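Local coordinates for protein glycinin A3B4 subunit (PDB 2D5F) that probably serves as a hexameric 11S seed storage globulin of soybean, laid down as a nitrogen and carbon reserve for the germinating seedling, at residues A369-Y380 with E432-V443. Sequence-based numbering, arbitrary orientation.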
loop_
_atom_site.group_PDB
_atom_site.type_symbol
_atom_site.label_atom_id
_atom_site.label_comp_id
_atom_site.label_asym_id
_atom_site.label_seq_id
_atom_site.Cartn_x
_atom_site.Cartn_y
_atom_site.Cartn_z
ATOM N N ALA B 369 -0.996 19.864 -10.323
ATOM C CA ALA B 369 -1.179 21.206 -10.847
ATOM C C ALA B 369 -2.626 21.644 -10.833
ATOM O O ALA B 369 -3.531 20.847 -10.601
ATOM C CB ALA B 369 -0.640 21.282 -12.276
ATOM N N GLN B 370 -2.823 22.936 -11.066
ATOM C CA GLN B 370 -4.154 23.503 -11.154
ATOM C C GLN B 370 -4.141 24.490 -12.309
ATOM O O GLN B 370 -3.093 25.037 -12.661
ATOM C CB GLN B 370 -4.546 24.223 -9.860
ATOM C CG GLN B 370 -4.860 23.278 -8.707
ATOM C CD GLN B 370 -5.400 23.998 -7.490
ATOM O OE1 GLN B 370 -4.805 24.957 -7.019
ATOM N NE2 GLN B 370 -6.535 23.529 -6.972
ATOM N N TYR B 371 -5.295 24.668 -12.937
ATOM C CA TYR B 371 -5.410 25.641 -14.007
ATOM C C TYR B 371 -6.493 26.571 -13.507
ATOM O O TYR B 371 -7.592 26.130 -13.157
ATOM C CB TYR B 371 -5.826 25.007 -15.328
ATOM C CG TYR B 371 -5.640 25.968 -16.477
ATOM C CD1 TYR B 371 -6.730 26.619 -17.064
ATOM C CD2 TYR B 371 -4.367 26.276 -16.936
ATOM C CE1 TYR B 371 -6.542 27.562 -18.084
ATOM C CE2 TYR B 371 -4.169 27.211 -17.947
ATOM C CZ TYR B 371 -5.254 27.849 -18.513
ATOM O OH TYR B 371 -5.032 28.789 -19.495
ATOM N N VAL B 372 -6.165 27.852 -13.434
ATOM C CA VAL B 372 -7.100 28.836 -12.928
ATOM C C VAL B 372 -7.456 29.889 -13.969
ATOM O O VAL B 372 -6.581 30.415 -14.665
ATOM C CB VAL B 372 -6.508 29.546 -11.688
ATOM C CG1 VAL B 372 -7.479 30.589 -11.163
ATOM C CG2 VAL B 372 -6.195 28.509 -10.594
ATOM N N VAL B 373 -8.748 30.181 -14.072
ATOM C CA VAL B 373 -9.227 31.206 -14.992
ATOM C C VAL B 373 -10.065 32.191 -14.189
ATOM O O VAL B 373 -11.083 31.819 -13.608
ATOM C CB VAL B 373 -10.106 30.620 -16.113
ATOM C CG1 VAL B 373 -10.638 31.747 -16.992
ATOM C CG2 VAL B 373 -9.301 29.635 -16.950
ATOM N N LEU B 374 -9.610 33.438 -14.129
ATOM C CA LEU B 374 -10.334 34.481 -13.415
ATOM C C LEU B 374 -10.839 35.480 -14.438
ATOM O O LEU B 374 -10.091 35.931 -15.308
ATOM C CB LEU B 374 -9.428 35.186 -12.403
ATOM C CG LEU B 374 -8.973 34.346 -11.200
ATOM C CD1 LEU B 374 -7.970 35.139 -10.360
ATOM C CD2 LEU B 374 -10.184 33.946 -10.370
ATOM N N TYR B 375 -12.123 35.798 -14.353
ATOM C CA TYR B 375 -12.712 36.751 -15.272
ATOM C C TYR B 375 -12.438 38.139 -14.716
ATOM O O TYR B 375 -11.921 38.277 -13.602
ATOM C CB TYR B 375 -14.218 36.506 -15.397
ATOM C CG TYR B 375 -14.567 35.076 -15.746
ATOM C CD1 TYR B 375 -13.919 34.410 -16.788
ATOM C CD2 TYR B 375 -15.546 34.389 -15.037
ATOM C CE1 TYR B 375 -14.238 33.091 -17.112
ATOM C CE2 TYR B 375 -15.876 33.072 -15.356
ATOM C CZ TYR B 375 -15.220 32.432 -16.392
ATOM O OH TYR B 375 -15.565 31.140 -16.712
ATOM N N ARG B 376 -12.777 39.159 -15.499
ATOM C CA ARG B 376 -12.567 40.548 -15.106
ATOM C C ARG B 376 -13.000 40.774 -13.665
ATOM O O ARG B 376 -14.149 40.523 -13.301
ATOM C CB ARG B 376 -13.349 41.473 -16.049
ATOM C CG ARG B 376 -13.053 42.958 -15.897
ATOM C CD ARG B 376 -13.865 43.760 -16.912
ATOM N NE ARG B 376 -13.769 45.206 -16.713
ATOM C CZ ARG B 376 -12.725 45.955 -17.065
ATOM N NH1 ARG B 376 -11.666 45.405 -17.642
ATOM N NH2 ARG B 376 -12.740 47.264 -16.836
ATOM N N ASN B 377 -12.059 41.237 -12.847
ATOM C CA ASN B 377 -12.307 41.513 -11.438
ATOM C C ASN B 377 -12.568 40.273 -10.587
ATOM O O ASN B 377 -12.827 40.384 -9.388
ATOM C CB ASN B 377 -13.475 42.487 -11.295
ATOM C CG ASN B 377 -13.189 43.824 -11.939
ATOM O OD1 ASN B 377 -12.176 44.455 -11.648
ATOM N ND2 ASN B 377 -14.080 44.265 -12.819
ATOM N N GLY B 378 -12.494 39.099 -11.202
ATOM C CA GLY B 378 -12.724 37.869 -10.463
ATOM C C GLY B 378 -11.644 37.656 -9.424
ATOM O O GLY B 378 -10.458 37.853 -9.697
ATOM N N ILE B 379 -12.045 37.243 -8.230
ATOM C CA ILE B 379 -11.091 37.032 -7.151
ATOM C C ILE B 379 -10.962 35.597 -6.649
ATOM O O ILE B 379 -11.954 34.888 -6.479
ATOM C CB ILE B 379 -11.444 37.904 -5.928
ATOM C CG1 ILE B 379 -11.285 39.388 -6.269
ATOM C CG2 ILE B 379 -10.562 37.523 -4.743
ATOM C CD1 ILE B 379 -11.695 40.316 -5.141
ATOM N N TYR B 380 -9.718 35.180 -6.427
ATOM C CA TYR B 380 -9.424 33.868 -5.862
ATOM C C TYR B 380 -8.974 34.295 -4.459
ATOM O O TYR B 380 -7.812 34.653 -4.250
ATOM C CB TYR B 380 -8.270 33.194 -6.610
ATOM C CG TYR B 380 -8.036 31.742 -6.236
ATOM C CD1 TYR B 380 -8.495 31.222 -5.021
ATOM C CD2 TYR B 380 -7.312 30.897 -7.079
ATOM C CE1 TYR B 380 -8.235 29.898 -4.657
ATOM C CE2 TYR B 380 -7.044 29.587 -6.727
ATOM C CZ TYR B 380 -7.507 29.090 -5.514
ATOM O OH TYR B 380 -7.234 27.785 -5.167
ATOM N N GLU B 432 -5.450 36.313 -5.762
ATOM C CA GLU B 432 -5.367 36.842 -7.120
ATOM C C GLU B 432 -6.677 37.486 -7.578
ATOM O O GLU B 432 -7.760 37.017 -7.230
ATOM C CB GLU B 432 -5.013 35.717 -8.103
ATOM C CG GLU B 432 -3.629 35.102 -7.929
ATOM C CD GLU B 432 -3.641 33.769 -7.191
ATOM O OE1 GLU B 432 -2.591 33.094 -7.206
ATOM O OE2 GLU B 432 -4.683 33.395 -6.603
ATOM N N GLN B 433 -6.570 38.562 -8.353
ATOM C CA GLN B 433 -7.751 39.231 -8.898
ATOM C C GLN B 433 -7.532 39.513 -10.377
ATOM O O GLN B 433 -6.579 40.194 -10.756
ATOM C CB GLN B 433 -8.056 40.544 -8.172
ATOM C CG GLN B 433 -9.250 41.290 -8.786
ATOM C CD GLN B 433 -9.860 42.311 -7.841
ATOM O OE1 GLN B 433 -9.167 42.892 -7.009
ATOM N NE2 GLN B 433 -11.163 42.539 -7.972
ATOM N N GLY B 434 -8.419 38.973 -11.205
ATOM C CA GLY B 434 -8.312 39.163 -12.638
ATOM C C GLY B 434 -8.327 40.628 -13.035
ATOM O O GLY B 434 -9.076 41.432 -12.475
ATOM N N GLY B 435 -7.488 40.974 -14.003
ATOM C CA GLY B 435 -7.425 42.346 -14.459
ATOM C C GLY B 435 -8.550 42.675 -15.420
ATOM O O GLY B 435 -9.609 42.049 -15.415
ATOM N N GLU B 436 -8.298 43.663 -16.262
ATOM C CA GLU B 436 -9.267 44.118 -17.243
ATOM C C GLU B 436 -9.628 43.025 -18.250
ATOM O O GLU B 436 -10.797 42.853 -18.595
ATOM C CB GLU B 436 -8.708 45.341 -17.984
ATOM C CG GLU B 436 -8.157 46.446 -17.072
ATOM C CD GLU B 436 -6.788 46.114 -16.463
ATOM O OE1 GLU B 436 -6.683 45.177 -15.642
ATOM O OE2 GLU B 436 -5.805 46.800 -16.810
ATOM N N GLN B 437 -8.620 42.291 -18.717
ATOM C CA GLN B 437 -8.840 41.226 -19.696
ATOM C C GLN B 437 -8.912 39.854 -19.041
ATOM O O GLN B 437 -8.917 38.832 -19.724
ATOM C CB GLN B 437 -7.718 41.223 -20.743
ATOM C CG GLN B 437 -7.492 42.569 -21.433
ATOM C CD GLN B 437 -8.751 43.110 -22.085
ATOM O OE1 GLN B 437 -9.303 42.495 -23.000
ATOM N NE2 GLN B 437 -9.219 44.267 -21.613
ATOM N N GLY B 438 -8.983 39.833 -17.717
ATOM C CA GLY B 438 -9.041 38.568 -17.016
ATOM C C GLY B 438 -7.637 38.051 -16.778
ATOM O O GLY B 438 -6.654 38.710 -17.121
ATOM N N LEU B 439 -7.545 36.865 -16.190
ATOM C CA LEU B 439 -6.258 36.254 -15.888
ATOM C C LEU B 439 -6.359 34.737 -15.922
ATOM O O LEU B 439 -7.294 34.168 -15.368
ATOM C CB LEU B 439 -5.786 36.681 -14.498
ATOM C CG LEU B 439 -4.539 35.959 -13.974
ATOM C CD1 LEU B 439 -3.296 36.470 -14.693
ATOM C CD2 LEU B 439 -4.418 36.193 -12.484
ATOM N N GLU B 440 -5.394 34.093 -16.573
ATOM C CA GLU B 440 -5.360 32.637 -16.653
ATOM C C GLU B 440 -3.948 32.173 -16.339
ATOM O O GLU B 440 -2.975 32.781 -16.784
ATOM C CB GLU B 440 -5.712 32.131 -18.054
ATOM C CG GLU B 440 -7.066 32.530 -18.578
ATOM C CD GLU B 440 -7.464 31.709 -19.786
ATOM O OE1 GLU B 440 -8.410 32.110 -20.486
ATOM O OE2 GLU B 440 -6.840 30.652 -20.030
ATOM N N TYR B 441 -3.838 31.086 -15.588
ATOM C CA TYR B 441 -2.529 30.563 -15.265
ATOM C C TYR B 441 -2.574 29.120 -14.790
ATOM O O TYR B 441 -3.614 28.611 -14.370
ATOM C CB TYR B 441 -1.858 31.423 -14.186
ATOM C CG TYR B 441 -2.575 31.441 -12.853
ATOM C CD1 TYR B 441 -3.555 32.394 -12.571
ATOM C CD2 TYR B 441 -2.260 30.510 -11.863
ATOM C CE1 TYR B 441 -4.199 32.422 -11.334
ATOM C CE2 TYR B 441 -2.896 30.528 -10.626
ATOM C CZ TYR B 441 -3.859 31.483 -10.364
ATOM O OH TYR B 441 -4.460 31.499 -9.127
ATOM N N VAL B 442 -1.431 28.457 -14.888
ATOM C CA VAL B 442 -1.316 27.095 -14.406
ATOM C C VAL B 442 -0.466 27.243 -13.154
ATOM O O VAL B 442 0.321 28.189 -13.043
ATOM C CB VAL B 442 -0.580 26.170 -15.409
ATOM C CG1 VAL B 442 0.824 26.702 -15.695
ATOM C CG2 VAL B 442 -0.491 24.760 -14.835
ATOM N N VAL B 443 -0.640 26.338 -12.203
ATOM C CA VAL B 443 0.149 26.381 -10.983
ATOM C C VAL B 443 0.700 24.998 -10.766
ATOM O O VAL B 443 -0.062 24.058 -10.563
ATOM C CB VAL B 443 -0.673 26.699 -9.729
ATOM C CG1 VAL B 443 0.268 26.986 -8.562
ATOM C CG2 VAL B 443 -1.579 27.845 -9.976
#
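Tyr371 reaches across to Glu440 on the neighbouring antiparallel strand. A chi1 of -167° turns CG opposite the backbone N, which leans the ring over that strand: CB leads to CG, from which CD2 and CE2 pass over the carbonyl of Tyr441, its oxygen lying over one face of the ring, 3.6 Å from CD2, and CD2 also meets Val442 CB. CE1 and CZ then approach the carboxylate, and at the tip OH donates to Glu440 OE2 at 2.7 Å, nearly along the C-O axis, with ring and carboxylate planes 88° apart. Thr395 also bonds this hydroxyl, while Glu440 OE1 forms a salt bridge with Arg396. A phenylalanine here, lacking the hydroxyl, would probably leave Glu440 OE2 without this donor and Thr395 without its hydrogen-bond partner.

The other face of the sheet looks into the C-terminal cupin barrel, where strands 369-374 and 438-443 pair in one sheet; a type II turn from Tyr375 to Gly378 and a corner at 436 and 437 link it to the second, where Tyr380 pairs with Glu432. Here branched Val372 sets CB over the Tyr441 ring, 3.8 Å from its centroid, a CH-pi contact. Leu374 extends CD1 across Glu432, 3.8 Å from its CB, filling the interior between the sheets. Where the turn ends, Gly434 N donates to Gly378 O at 2.8 Å; glycine suits position 434 because a CB would run into Tyr375 O. On the opposite face from Tyr380 and Glu432, Gln433 lies against CG1 and CD1 of Ile379 and sends NE2 to Asn377 O (3.1 Å), arriving above the carbonyl plane.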